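Local coordinates for carbohydrate-binding protein (Flavonifractor plautii, PDB 6N1B) that probably removes the acetyl group from the terminal N-acetylgalactosamine of the blood group A antigen, a step in converting A to O type blood, at residues Gln36-Tyr41 and Trp387-Ala392; Tyr69-Thr74 and Val95-Pro100; Asn85-Ala90 and Leu103-Glu108; Tyr129-Ala134 and Ile154-Val159. All coordinates share one frame; numbering follows the deposited sequence.

From the N terminus, residues 36-41 meet residues 387-392 in interaction 1, which closes a loop of 345 intervening residues and ties the first part of the chain to the last of five antiparallel sheets, consistent with a five-bladed beta-propeller. The other three contacts lie inside this loop. Interactions 2 and 3 cross, because 69-74, 85-90, 95-100 and 103-108 alternate; together they hold the chain after strand 87-91 against the blade of strands 52-60, 67-75 and 87-91. Interaction 4 follows in series, closing a hairpin of the next blade. Gln36 OE1 to Trp97 NE1 joins interactions 1 and 2, Tyr41 OH to Asn85 OD1 joins 1 and 3, and Gly158 O packs against Trp70, Pro100 and Leu103.

Interaction 1. Residues Gln36-Tyr41 and Trp387-Ala392; sequences QDFPAY and WRIGYA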
loop_
_atom_site.group_PDB
_atom_site.type_symbol
_atom_site.label_atom_id
_atom_site.label_comp_id
_atom_site.label_asym_id
_atom_site.label_seq_id
_atom_site.Cartn_x
_atom_site.Cartn_y
_atom_site.Cartn_z
ATOM N N GLN A 36 -7.959 0.178 13.122
ATOM C CA GLN A 36 -7.332 1.442 13.476
ATOM C C GLN A 36 -8.120 2.535 12.876
ATOM O O GLN A 36 -8.691 2.462 11.792
ATOM C CB GLN A 36 -5.860 1.477 13.020
ATOM C CG GLN A 36 -5.011 0.520 13.820
ATOM C CD GLN A 36 -3.538 0.606 13.548
ATOM O OE1 GLN A 36 -3.093 1.277 12.631
ATOM N NE2 GLN A 36 -2.755 -0.163 14.323
ATOM N N ASP A 37 -8.218 3.675 13.612
ATOM C CA ASP A 37 -8.983 4.829 13.114
ATOM C C ASP A 37 -8.169 5.686 12.176
ATOM O O ASP A 37 -7.239 6.328 12.572
ATOM C CB ASP A 37 -9.537 5.644 14.269
ATOM C CG ASP A 37 -10.586 4.911 14.975
ATOM O OD1 ASP A 37 -11.614 4.442 14.397
ATOM O OD2 ASP A 37 -10.401 4.728 16.189
ATOM N N PHE A 38 -8.529 5.726 10.935
ATOM C CA PHE A 38 -7.990 6.633 9.952
ATOM C C PHE A 38 -9.072 7.619 9.527
ATOM O O PHE A 38 -10.189 7.159 9.236
ATOM C CB PHE A 38 -7.464 5.920 8.713
ATOM C CG PHE A 38 -6.189 5.116 8.881
ATOM C CD1 PHE A 38 -6.056 3.934 9.617
ATOM C CD2 PHE A 38 -5.023 5.610 8.303
ATOM C CE1 PHE A 38 -4.841 3.281 9.749
ATOM C CE2 PHE A 38 -3.839 4.957 8.451
ATOM C CZ PHE A 38 -3.757 3.828 9.169
ATOM N N PRO A 39 -8.795 8.898 9.468
ATOM C CA PRO A 39 -9.806 9.870 9.066
ATOM C C PRO A 39 -9.979 9.875 7.567
ATOM O O PRO A 39 -9.009 9.775 6.808
ATOM C CB PRO A 39 -9.261 11.149 9.634
ATOM C CG PRO A 39 -7.793 10.977 9.543
ATOM C CD PRO A 39 -7.514 9.539 9.801
ATOM N N ALA A 40 -11.181 9.938 7.083
ATOM C CA ALA A 40 -11.442 10.162 5.703
ATOM C C ALA A 40 -12.203 11.473 5.522
ATOM O O ALA A 40 -13.146 11.791 6.260
ATOM C CB ALA A 40 -12.283 9.060 5.063
ATOM N N TYR A 41 -11.822 12.219 4.477
ATOM C CA TYR A 41 -12.343 13.618 4.300
ATOM C C TYR A 41 -13.792 13.651 3.874
ATOM O O TYR A 41 -14.434 14.678 4.009
ATOM C CB TYR A 41 -11.461 14.440 3.331
ATOM C CG TYR A 41 -11.735 14.054 1.867
ATOM C CD1 TYR A 41 -11.183 12.931 1.255
ATOM C CD2 TYR A 41 -12.589 14.817 1.065
ATOM C CE1 TYR A 41 -11.507 12.606 -0.032
ATOM C CE2 TYR A 41 -12.886 14.478 -0.237
ATOM C CZ TYR A 41 -12.300 13.353 -0.755
ATOM O OH TYR A 41 -12.599 13.007 -2.073
ATOM N N TRP A 387 -15.080 -0.803 4.096
ATOM C CA TRP A 387 -13.620 -0.796 3.947
ATOM C C TRP A 387 -12.951 -0.256 5.213
ATOM O O TRP A 387 -13.234 0.924 5.575
ATOM C CB TRP A 387 -13.167 0.087 2.769
ATOM C CG TRP A 387 -13.800 -0.159 1.427
ATOM C CD1 TRP A 387 -15.051 0.101 1.059
ATOM C CD2 TRP A 387 -13.126 -0.702 0.247
ATOM N NE1 TRP A 387 -15.264 -0.168 -0.311
ATOM C CE2 TRP A 387 -14.080 -0.698 -0.808
ATOM C CE3 TRP A 387 -11.855 -1.142 0.013
ATOM C CZ2 TRP A 387 -13.777 -1.093 -2.094
ATOM C CZ3 TRP A 387 -11.537 -1.623 -1.285
ATOM C CH2 TRP A 387 -12.508 -1.575 -2.296
ATOM N N ARG A 388 -12.030 -0.998 5.816
ATOM C CA ARG A 388 -11.255 -0.483 6.941
ATOM C C ARG A 388 -9.799 -0.973 6.884
ATOM O O ARG A 388 -9.429 -1.889 6.120
ATOM C CB ARG A 388 -11.833 -1.033 8.302
ATOM C CG ARG A 388 -13.269 -0.728 8.641
ATOM C CD ARG A 388 -13.558 0.760 8.817
ATOM N NE ARG A 388 -14.947 0.882 9.220
ATOM C CZ ARG A 388 -15.643 1.990 9.213
ATOM N NH1 ARG A 388 -15.092 3.153 8.824
ATOM N NH2 ARG A 388 -16.934 1.960 9.597
ATOM N N ILE A 389 -8.981 -0.368 7.759
ATOM C CA ILE A 389 -7.576 -0.748 7.975
ATOM C C ILE A 389 -7.394 -1.148 9.411
ATOM O O ILE A 389 -7.772 -0.388 10.335
ATOM C CB ILE A 389 -6.623 0.465 7.677
ATOM C CG1 ILE A 389 -6.689 0.834 6.196
ATOM C CG2 ILE A 389 -5.206 0.140 8.094
ATOM C CD1 ILE A 389 -6.107 2.245 5.900
ATOM N N GLY A 390 -6.798 -2.327 9.600
ATOM C CA GLY A 390 -6.432 -2.865 10.901
ATOM C C GLY A 390 -4.975 -3.288 10.995
ATOM O O GLY A 390 -4.172 -2.792 10.199
ATOM N N TYR A 391 -4.663 -4.199 11.925
ATOM C CA TYR A 391 -3.316 -4.501 12.235
ATOM C C TYR A 391 -3.181 -5.913 12.698
ATOM O O TYR A 391 -4.058 -6.477 13.395
ATOM C CB TYR A 391 -2.821 -3.540 13.347
ATOM C CG TYR A 391 -1.364 -3.713 13.759
ATOM C CD1 TYR A 391 -0.317 -3.225 13.001
ATOM C CD2 TYR A 391 -1.056 -4.421 14.915
ATOM C CE1 TYR A 391 1.002 -3.455 13.345
ATOM C CE2 TYR A 391 0.310 -4.620 15.286
ATOM C CZ TYR A 391 1.309 -4.094 14.484
ATOM O OH TYR A 391 2.655 -4.328 14.874
ATOM N N ALA A 392 -2.049 -6.570 12.328
ATOM C CA ALA A 392 -1.685 -7.891 12.787
ATOM C C ALA A 392 -0.184 -7.958 12.993
ATOM O O ALA A 392 0.556 -7.195 12.396
ATOM C CB ALA A 392 -2.165 -8.878 11.745
HETATM O O HOH W 1 -9.900 1.751 9.379
#
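Gln36 and Phe38 lie against Ile389 and Tyr391 where the N-terminal chain closes the ring of a probable five-bladed beta-propeller: strand 30-31, just upstream, is an outermost strand of the blade that contains strand 385-395. The polar part is backbone chemistry. Gln36 N donates to Ile389 O at 2.9 Å with an N-H...O angle of 167°. A water lengthens the link, accepting from Ile389 N at 2.8 Å and lying 2.8 Å from Gln36 O, which bridges a place where the two chains have already begun to part.

The apolar part is Phe38 on Ile389, whose two branches are both used. With CG1 anti to the carbonyl carbon (chi1 -65°) and the chain extended beyond it, CD1 comes to rest 4.0 Å from the centroid of the Phe38 ring, over its face in a CH-pi contact, while CG2, on the same side of the ring, is 3.6 Å from Phe38 CE1. Val52 also packs against both residues.

Gln36 forms the remaining contact. Its OE1 is hydrogen-bonded to Trp97 NE1, and its amide plane is about 10° from the Tyr391 ring plane, with Gln36 NE2 3.5 Å from Tyr391 CB.

Interaction 2. Residues Tyr69-Thr74 and Val95-Pro100; sequences YWAVYT and VHWVEP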
loop_
_atom_site.group_PDB
_atom_site.type_symbol
_atom_site.label_atom_id
_atom_site.label_comp_id
_atom_site.label_asym_id
_atom_site.label_seq_id
_atom_site.Cartn_x
_atom_site.Cartn_y
_atom_site.Cartn_z
ATOM N N TYR A 69 6.346 7.380 12.749
ATOM C CA TYR A 69 5.471 6.632 11.833
ATOM C C TYR A 69 4.754 7.620 10.973
ATOM O O TYR A 69 4.104 8.590 11.422
ATOM C CB TYR A 69 4.448 5.834 12.560
ATOM C CG TYR A 69 4.953 4.807 13.526
ATOM C CD1 TYR A 69 5.395 5.123 14.808
ATOM C CD2 TYR A 69 4.921 3.412 13.271
ATOM C CE1 TYR A 69 5.754 4.167 15.741
ATOM C CE2 TYR A 69 5.234 2.450 14.152
ATOM C CZ TYR A 69 5.671 2.832 15.407
ATOM O OH TYR A 69 5.956 1.851 16.341
ATOM N N TRP A 70 4.777 7.348 9.646
ATOM C CA TRP A 70 4.049 8.146 8.622
ATOM C C TRP A 70 3.280 7.175 7.757
ATOM O O TRP A 70 3.879 6.120 7.401
ATOM C CB TRP A 70 5.006 8.983 7.793
ATOM C CG TRP A 70 5.526 10.137 8.621
ATOM C CD1 TRP A 70 6.531 10.130 9.569
ATOM C CD2 TRP A 70 4.938 11.446 8.650
ATOM N NE1 TRP A 70 6.565 11.351 10.178
ATOM C CE2 TRP A 70 5.643 12.198 9.633
ATOM C CE3 TRP A 70 3.930 12.084 7.946
ATOM C CZ2 TRP A 70 5.305 13.534 9.934
ATOM C CZ3 TRP A 70 3.635 13.420 8.203
ATOM C CH2 TRP A 70 4.321 14.109 9.182
ATOM N N ALA A 71 2.039 7.479 7.403
ATOM C CA ALA A 71 1.287 6.609 6.547
ATOM C C ALA A 71 0.616 7.434 5.466
ATOM O O ALA A 71 0.072 8.512 5.707
ATOM C CB ALA A 71 0.273 5.758 7.322
ATOM N N VAL A 72 0.564 6.832 4.260
ATOM C CA VAL A 72 -0.348 7.300 3.202
ATOM C C VAL A 72 -1.436 6.245 3.014
ATOM O O VAL A 72 -1.191 5.060 3.284
ATOM C CB VAL A 72 0.449 7.574 1.912
ATOM C CG1 VAL A 72 1.050 6.280 1.285
ATOM C CG2 VAL A 72 -0.407 8.380 0.862
ATOM N N TYR A 73 -2.614 6.662 2.626
ATOM C CA TYR A 73 -3.709 5.743 2.481
ATOM C C TYR A 73 -4.757 6.427 1.598
ATOM O O TYR A 73 -4.639 7.606 1.229
ATOM C CB TYR A 73 -4.333 5.388 3.866
ATOM C CG TYR A 73 -4.920 6.559 4.606
ATOM C CD1 TYR A 73 -4.097 7.520 5.221
ATOM C CD2 TYR A 73 -6.250 6.790 4.636
ATOM C CE1 TYR A 73 -4.616 8.616 5.813
ATOM C CE2 TYR A 73 -6.799 7.944 5.252
ATOM C CZ TYR A 73 -5.949 8.801 5.846
ATOM O OH TYR A 73 -6.445 9.933 6.481
ATOM N N THR A 74 -5.815 5.669 1.242
ATOM C CA THR A 74 -6.939 6.294 0.463
ATOM C C THR A 74 -8.251 5.912 1.117
ATOM O O THR A 74 -8.530 4.723 1.309
ATOM C CB THR A 74 -6.965 5.759 -0.954
ATOM O OG1 THR A 74 -6.818 4.316 -0.942
ATOM C CG2 THR A 74 -5.886 6.336 -1.804
ATOM N N VAL A 95 -0.447 3.066 15.921
ATOM C CA VAL A 95 -1.754 2.724 16.313
ATOM C C VAL A 95 -2.735 3.871 16.248
ATOM O O VAL A 95 -3.842 3.741 15.702
ATOM C CB VAL A 95 -1.807 2.029 17.718
ATOM C CG1 VAL A 95 -3.235 1.751 18.196
ATOM C CG2 VAL A 95 -0.982 0.764 17.728
ATOM N N HIS A 96 -2.344 4.945 16.914
ATOM C CA HIS A 96 -3.159 6.137 16.990
ATOM C C HIS A 96 -2.622 7.135 15.984
ATOM O O HIS A 96 -1.490 7.612 16.128
ATOM C CB HIS A 96 -3.106 6.711 18.422
ATOM C CG HIS A 96 -3.499 5.702 19.442
ATOM N ND1 HIS A 96 -2.580 4.979 20.156
ATOM C CD2 HIS A 96 -4.730 5.223 19.773
ATOM C CE1 HIS A 96 -3.253 4.157 20.971
ATOM N NE2 HIS A 96 -4.563 4.289 20.750
ATOM N N TRP A 97 -3.366 7.451 14.966
ATOM C CA TRP A 97 -2.905 8.251 13.834
ATOM C C TRP A 97 -3.535 9.638 13.954
ATOM O O TRP A 97 -4.733 9.780 14.318
ATOM C CB TRP A 97 -3.372 7.573 12.547
ATOM C CG TRP A 97 -2.743 6.238 12.321
ATOM C CD1 TRP A 97 -3.279 5.011 12.621
ATOM C CD2 TRP A 97 -1.430 5.993 11.852
ATOM N NE1 TRP A 97 -2.373 4.004 12.405
ATOM C CE2 TRP A 97 -1.215 4.573 11.896
ATOM C CE3 TRP A 97 -0.372 6.804 11.427
ATOM C CZ2 TRP A 97 -0.022 4.015 11.462
ATOM C CZ3 TRP A 97 0.755 6.216 10.979
ATOM C CH2 TRP A 97 0.976 4.845 11.021
ATOM N N VAL A 98 -2.781 10.657 13.577
ATOM C CA VAL A 98 -3.269 12.022 13.564
ATOM C C VAL A 98 -2.915 12.724 12.252
ATOM O O VAL A 98 -1.924 12.346 11.595
ATOM C CB VAL A 98 -2.655 12.827 14.749
ATOM C CG1 VAL A 98 -3.091 12.260 16.064
ATOM C CG2 VAL A 98 -1.147 12.960 14.679
ATOM N N GLU A 99 -3.653 13.726 11.899
ATOM C CA GLU A 99 -3.295 14.578 10.774
ATOM C C GLU A 99 -2.341 15.631 11.295
ATOM O O GLU A 99 -2.741 16.387 12.182
ATOM C CB GLU A 99 -4.582 15.171 10.146
ATOM C CG GLU A 99 -5.500 14.177 9.576
ATOM C CD GLU A 99 -6.773 14.710 9.066
ATOM O OE1 GLU A 99 -7.664 14.993 9.886
ATOM O OE2 GLU A 99 -7.029 14.550 7.885
ATOM N N PRO A 100 -1.119 15.732 10.754
ATOM C CA PRO A 100 -0.215 16.764 11.258
ATOM C C PRO A 100 -0.841 18.167 11.226
ATOM O O PRO A 100 -1.617 18.508 10.349
ATOM C CB PRO A 100 0.994 16.715 10.292
ATOM C CG PRO A 100 0.916 15.310 9.625
ATOM C CD PRO A 100 -0.542 14.888 9.657
#
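The probable propeller blade built from strands 52-60, 67-75 and 87-91 is gripped here by the segment that leaves it: Trp97 and Pro100 reach past edge strand 87-91 to Tyr69, Trp70 and Ala71 of the middle strand. The main chains stay well apart, the nearest CA atoms, those of Ala71 and Trp97, being 8.6 Å from each other, and no hydrogen bond crosses between the segments. Side chains alternate along the strand, so Tyr69 and Ala71 meet Trp97, whereas Trp70 starts out on the other face and meets Pro100.

Trp97 presents the far end of its six-membered ring. CZ3 lies 3.7 Å from Ala71 CB, and CH2 is 3.9 Å from Tyr69 CB. The Ala71 methyl group is 4.2 Å from the ring centroid and 29° off the normal, an off-centre CH-pi contact. The Tyr69 ring itself leads away, its OH bonded to Arg353. Phe38 stacks with the Trp97 ring, whose N-H is taken up by Gln36.

On the second face, Trp70 sets CG anti to the carbonyl carbon (chi1 -73°) and its indole turns back toward the loop, where Pro100 CG touches CZ3 and CH2 of Trp70 equally, at 3.6 Å each. Trp70 NE1 is held by Tyr67 O, consistent with restricting the rotation of this ring.

Dispersion between methyl, methylene and aromatic carbons therefore carries the contact, while both indole N-H groups have acceptors outside it.

Interaction 3. Residues Asn85-Ala90 and Leu103-Glu108; sequences NPSIVA and LSNPIE
Asn105 spends its side-chain amide on the backbone of Ile88, in a two-bond pairing. Ile88 N donates to Asn105 OD1 at 2.8 Å, and Asn105 ND2 returns a nearly straight bond to Ile88 O at 2.9 Å (172°). The acceptor lies in the Asn105 amide plane, though ND2 is tilted from the plane of the Ile88 carbonyl. A second ND2 bond, to Glu99 OE2, fixes the rotation of the amide further. Two residues along, Ile107 N donates to Pro86 O at 2.8 Å, more bent at 141°. The peptide bond before Pro106 is cis and lies between these two points.

Packing spreads outward from the bonds. Pro106 CB meets Asn85 CB at 3.6 Å. Ile107 carries CG1 between its backbone N and carbonyl carbon (chi1 64°), which brings CG1 within 3.3 Å of Pro86 O; its CG2 rests 3.9 Å from Ile88 CG1. Leu103 CD1 covers Ile88 CB from the other end, at 4.0 Å. Glu108 sets its CB alongside the Pro86 ring and sends its carboxylate to Arg153 in a salt bridge. Glu108 O, buried with no partner in the model, lies against Asn85 CB.

Ser87 and Val89 bond to the middle strand, 67-75, so the N-H and C=O of Ile88 belong to the outer edge of the sheet. The Asn105 amide satisfies both, standing in there for a neighbouring strand.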
loop_
_atom_site.group_PDB
_atom_site.type_symbol
_atom_site.label_atom_id
_atom_site.label_comp_id
_atom_site.label_asym_id
_atom_site.label_seq_id
_atom_site.Cartn_x
_atom_site.Cartn_y
_atom_site.Cartn_z
ATOM N N ASN A 85 -8.614 9.240 -2.567
ATOM C CA ASN A 85 -7.556 10.208 -2.844
ATOM C C ASN A 85 -6.513 10.165 -1.796
ATOM O O ASN A 85 -6.817 10.233 -0.574
ATOM C CB ASN A 85 -8.169 11.577 -2.987
ATOM C CG ASN A 85 -9.294 11.512 -4.044
ATOM O OD1 ASN A 85 -10.483 11.921 -3.725
ATOM N ND2 ASN A 85 -8.996 11.045 -5.193
ATOM N N PRO A 86 -5.232 10.033 -2.191
ATOM C CA PRO A 86 -4.111 9.957 -1.213
ATOM C C PRO A 86 -4.219 10.964 -0.079
ATOM O O PRO A 86 -4.413 12.156 -0.306
ATOM C CB PRO A 86 -2.874 10.179 -2.081
ATOM C CG PRO A 86 -3.283 9.602 -3.383
ATOM C CD PRO A 86 -4.775 9.884 -3.541
ATOM N N SER A 87 -4.082 10.431 1.133
ATOM C CA SER A 87 -4.220 11.122 2.393
ATOM C C SER A 87 -3.050 10.700 3.292
ATOM O O SER A 87 -2.551 9.577 3.182
ATOM C CB SER A 87 -5.581 10.760 3.010
ATOM O OG SER A 87 -6.662 11.256 2.209
ATOM N N ILE A 88 -2.670 11.621 4.205
ATOM C CA ILE A 88 -1.511 11.384 5.087
ATOM C C ILE A 88 -1.935 11.470 6.569
ATOM O O ILE A 88 -2.710 12.400 6.959
ATOM C CB ILE A 88 -0.440 12.446 4.817
ATOM C CG1 ILE A 88 0.135 12.307 3.411
ATOM C CG2 ILE A 88 0.668 12.538 5.882
ATOM C CD1 ILE A 88 1.092 11.128 3.253
ATOM N N VAL A 89 -1.378 10.548 7.355
ATOM C CA VAL A 89 -1.426 10.664 8.812
ATOM C C VAL A 89 -0.008 10.342 9.340
ATOM O O VAL A 89 0.848 9.764 8.649
ATOM C CB VAL A 89 -2.495 9.756 9.459
ATOM C CG1 VAL A 89 -3.879 10.357 9.295
ATOM C CG2 VAL A 89 -2.420 8.327 8.952
ATOM N N ALA A 90 0.213 10.644 10.622
ATOM C CA ALA A 90 1.398 10.365 11.359
ATOM C C ALA A 90 1.074 9.805 12.745
ATOM O O ALA A 90 -0.086 9.985 13.200
ATOM C CB ALA A 90 2.354 11.572 11.470
ATOM N N LEU A 103 -1.895 20.219 7.983
ATOM C CA LEU A 103 -2.134 19.395 6.774
ATOM C C LEU A 103 -3.616 19.348 6.447
ATOM O O LEU A 103 -4.430 19.217 7.338
ATOM C CB LEU A 103 -1.643 18.015 7.064
ATOM C CG LEU A 103 -1.831 17.077 5.829
ATOM C CD1 LEU A 103 -0.620 16.407 5.372
ATOM C CD2 LEU A 103 -2.869 16.170 6.095
ATOM N N SER A 104 -3.932 19.489 5.161
ATOM C CA SER A 104 -5.262 19.330 4.612
ATOM C C SER A 104 -5.371 18.130 3.728
ATOM O O SER A 104 -4.783 18.077 2.609
ATOM C CB SER A 104 -5.586 20.602 3.730
ATOM O OG SER A 104 -6.857 20.482 3.130
ATOM N N ASN A 105 -6.084 17.091 4.194
ATOM C CA ASN A 105 -6.321 15.882 3.390
ATOM C C ASN A 105 -7.570 16.111 2.487
ATOM O O ASN A 105 -8.506 16.825 2.890
ATOM C CB ASN A 105 -6.520 14.689 4.306
ATOM C CG ASN A 105 -5.213 14.084 4.692
ATOM O OD1 ASN A 105 -4.286 13.931 3.860
ATOM N ND2 ASN A 105 -5.101 13.608 5.967
ATOM N N PRO A 106 -7.600 15.500 1.337
ATOM C CA PRO A 106 -6.512 14.654 0.761
ATOM C C PRO A 106 -5.369 15.567 0.241
ATOM O O PRO A 106 -5.570 16.723 -0.115
ATOM C CB PRO A 106 -7.245 13.907 -0.341
ATOM C CG PRO A 106 -8.242 14.889 -0.844
ATOM C CD PRO A 106 -8.714 15.642 0.409
ATOM N N ILE A 107 -4.208 14.941 0.107
ATOM C CA ILE A 107 -3.044 15.644 -0.433
ATOM C C ILE A 107 -3.111 15.787 -1.919
ATOM O O ILE A 107 -2.390 16.576 -2.514
ATOM C CB ILE A 107 -1.708 15.096 0.099
ATOM C CG1 ILE A 107 -1.428 13.642 -0.319
ATOM C CG2 ILE A 107 -1.624 15.275 1.617
ATOM C CD1 ILE A 107 0.051 13.279 -0.394
ATOM N N GLU A 108 -3.861 14.933 -2.587
ATOM C CA GLU A 108 -4.145 14.972 -4.016
ATOM C C GLU A 108 -5.652 15.177 -4.166
ATOM O O GLU A 108 -6.395 14.439 -3.499
ATOM C CB GLU A 108 -3.675 13.706 -4.692
ATOM C CG GLU A 108 -4.125 13.524 -6.136
ATOM C CD GLU A 108 -3.579 14.584 -7.129
ATOM O OE1 GLU A 108 -2.628 15.273 -6.751
ATOM O OE2 GLU A 108 -4.152 14.601 -8.255
#

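Interaction 4. Residues Tyr129-Ala134 and Ile154-Val159; sequences YDAMMA and ISYDGV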
loop_
_atom_site.group_PDB
_atom_site.type_symbol
_atom_site.label_atom_id
_atom_site.label_comp_id
_atom_site.label_asym_id
_atom_site.label_seq_id
_atom_site.Cartn_x
_atom_site.Cartn_y
_atom_site.Cartn_z
ATOM N N TYR A 129 17.621 13.177 0.856
ATOM C CA TYR A 129 16.949 14.425 0.775
ATOM C C TYR A 129 16.185 14.737 2.082
ATOM O O TYR A 129 15.538 15.835 2.170
ATOM C CB TYR A 129 15.961 14.441 -0.423
ATOM C CG TYR A 129 16.673 14.549 -1.732
ATOM C CD1 TYR A 129 17.387 13.425 -2.300
ATOM C CD2 TYR A 129 16.628 15.691 -2.467
ATOM C CE1 TYR A 129 17.978 13.505 -3.543
ATOM C CE2 TYR A 129 17.286 15.805 -3.740
ATOM C CZ TYR A 129 17.919 14.706 -4.268
ATOM O OH TYR A 129 18.545 14.784 -5.503
ATOM N N ASP A 130 16.154 13.809 3.046
ATOM C CA ASP A 130 15.387 13.843 4.264
ATOM C C ASP A 130 13.901 14.240 3.950
ATOM O O ASP A 130 13.359 15.218 4.491
ATOM C CB ASP A 130 16.024 14.797 5.237
ATOM C CG ASP A 130 15.391 14.752 6.610
ATOM O OD1 ASP A 130 14.903 13.711 7.070
ATOM O OD2 ASP A 130 15.552 15.826 7.334
ATOM N N ALA A 131 13.316 13.499 3.047
ATOM C CA ALA A 131 12.002 13.851 2.448
ATOM C C ALA A 131 11.209 12.575 2.219
ATOM O O ALA A 131 11.821 11.519 1.976
ATOM C CB ALA A 131 12.155 14.578 1.123
ATOM N N MET A 132 9.900 12.644 2.322
ATOM C CA MET A 132 9.001 11.571 1.902
ATOM C C MET A 132 8.578 11.755 0.461
ATOM O O MET A 132 8.319 12.844 -0.030
ATOM C CB MET A 132 7.723 11.565 2.797
ATOM C CG MET A 132 7.990 11.216 4.293
ATOM S SD MET A 132 8.476 9.528 4.532
ATOM C CE MET A 132 8.713 9.621 6.312
ATOM N N MET A 133 8.467 10.558 -0.199
ATOM C CA MET A 133 8.044 10.477 -1.605
ATOM C C MET A 133 6.758 9.603 -1.642
ATOM O O MET A 133 6.855 8.436 -1.345
ATOM C CB MET A 133 9.146 9.827 -2.431
ATOM C CG MET A 133 10.504 10.519 -2.355
ATOM S SD MET A 133 11.816 9.681 -3.270
ATOM C CE MET A 133 11.410 10.123 -4.959
ATOM N N ALA A 134 5.619 10.276 -1.903
ATOM C CA ALA A 134 4.359 9.583 -1.876
ATOM C C ALA A 134 3.874 9.358 -3.361
ATOM O O ALA A 134 3.638 10.345 -4.094
ATOM C CB ALA A 134 3.302 10.417 -1.136
ATOM N N ILE A 154 6.069 15.006 -3.120
ATOM C CA ILE A 154 7.171 14.921 -2.147
ATOM C C ILE A 154 6.921 15.941 -1.028
ATOM O O ILE A 154 6.303 17.022 -1.266
ATOM C CB ILE A 154 8.492 15.242 -2.887
ATOM C CG1 ILE A 154 8.813 14.141 -3.898
ATOM C CG2 ILE A 154 9.681 15.493 -1.945
ATOM C CD1 ILE A 154 9.847 14.477 -4.942
ATOM N N SER A 155 7.384 15.592 0.193
ATOM C CA SER A 155 7.270 16.552 1.278
ATOM C C SER A 155 8.569 16.574 2.083
ATOM O O SER A 155 9.159 15.506 2.369
ATOM C CB SER A 155 6.118 16.160 2.220
ATOM O OG SER A 155 5.920 17.096 3.292
ATOM N N TYR A 156 8.946 17.803 2.486
ATOM C CA TYR A 156 9.985 18.046 3.434
ATOM C C TYR A 156 9.521 18.184 4.906
ATOM O O TYR A 156 10.321 17.886 5.835
ATOM C CB TYR A 156 10.814 19.248 3.050
ATOM C CG TYR A 156 11.485 19.207 1.726
ATOM C CD1 TYR A 156 12.616 18.362 1.548
ATOM C CD2 TYR A 156 11.117 19.945 0.650
ATOM C CE1 TYR A 156 13.333 18.391 0.346
ATOM C CE2 TYR A 156 11.827 19.990 -0.572
ATOM C CZ TYR A 156 12.962 19.201 -0.704
ATOM O OH TYR A 156 13.693 19.219 -1.862
ATOM N N ASP A 157 8.329 18.745 5.056
ATOM C CA ASP A 157 7.843 19.166 6.365
ATOM C C ASP A 157 6.690 18.358 6.888
ATOM O O ASP A 157 6.271 18.549 8.023
ATOM C CB ASP A 157 7.461 20.692 6.376
ATOM C CG ASP A 157 6.280 21.024 5.501
ATOM O OD1 ASP A 157 5.665 20.136 4.890
ATOM O OD2 ASP A 157 5.992 22.248 5.411
ATOM N N GLY A 158 6.192 17.403 6.114
ATOM C CA GLY A 158 5.082 16.509 6.517
ATOM C C GLY A 158 3.696 17.099 6.329
ATOM O O GLY A 158 2.677 16.415 6.471
ATOM N N VAL A 159 3.674 18.413 6.020
ATOM C CA VAL A 159 2.453 19.188 5.915
ATOM C C VAL A 159 2.066 19.527 4.473
ATOM O O VAL A 159 0.903 19.455 4.039
ATOM C CB VAL A 159 2.584 20.522 6.806
ATOM C CG1 VAL A 159 1.414 21.437 6.608
ATOM C CG2 VAL A 159 2.810 20.175 8.237
#
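Met132 and Ser155 form an antiparallel hydrogen-bonded pair, Met132 N to Ser155 O at 3.0 Å and Ser155 N to Met132 O at 2.9 Å, followed by the non-hydrogen-bonded pair Met133 and Ile154 with CA atoms 4.6 Å apart.

The side chains gather round the Ala131 methyl group. In Ile154 a chi1 of -67° swings CG2 away from the backbone N, to 4.0 Å from Ala131 CB. Tyr156 adds CD1 at 3.8 Å, although its CB starts out pointing away. The Tyr156 ring turns its edge to Tyr129 O, which lies in the ring plane 3.8 Å from CE1, and its hydroxyl is hydrogen-bonded to Trp174 NE1. Trp174 also packs on Ala131, Met133 and Ile154, so it covers the face of the sheet they share. Met132 and Ser155 point to the other face, toward Trp161 and Trp64.

Past the paired residues the chain turns on its own side chains. Ser155 OG, also hydrogen-bonded to His160 O, accepts from Gly158 N at 2.9 Å, an ST motif, and Asp157 OD1 accepts from Val159 N at 2.9 Å, an Asx turn. At the start of the partner strand, Asp130 and Ala131 both face Asn126 in a G1 beta bulge, which belongs to the turn between strands 116-126 and 131-140. The contact itself is the open end of the hairpin of strands 131-140 and 148-155, the middle pair in a four-stranded blade of the probable beta-propeller.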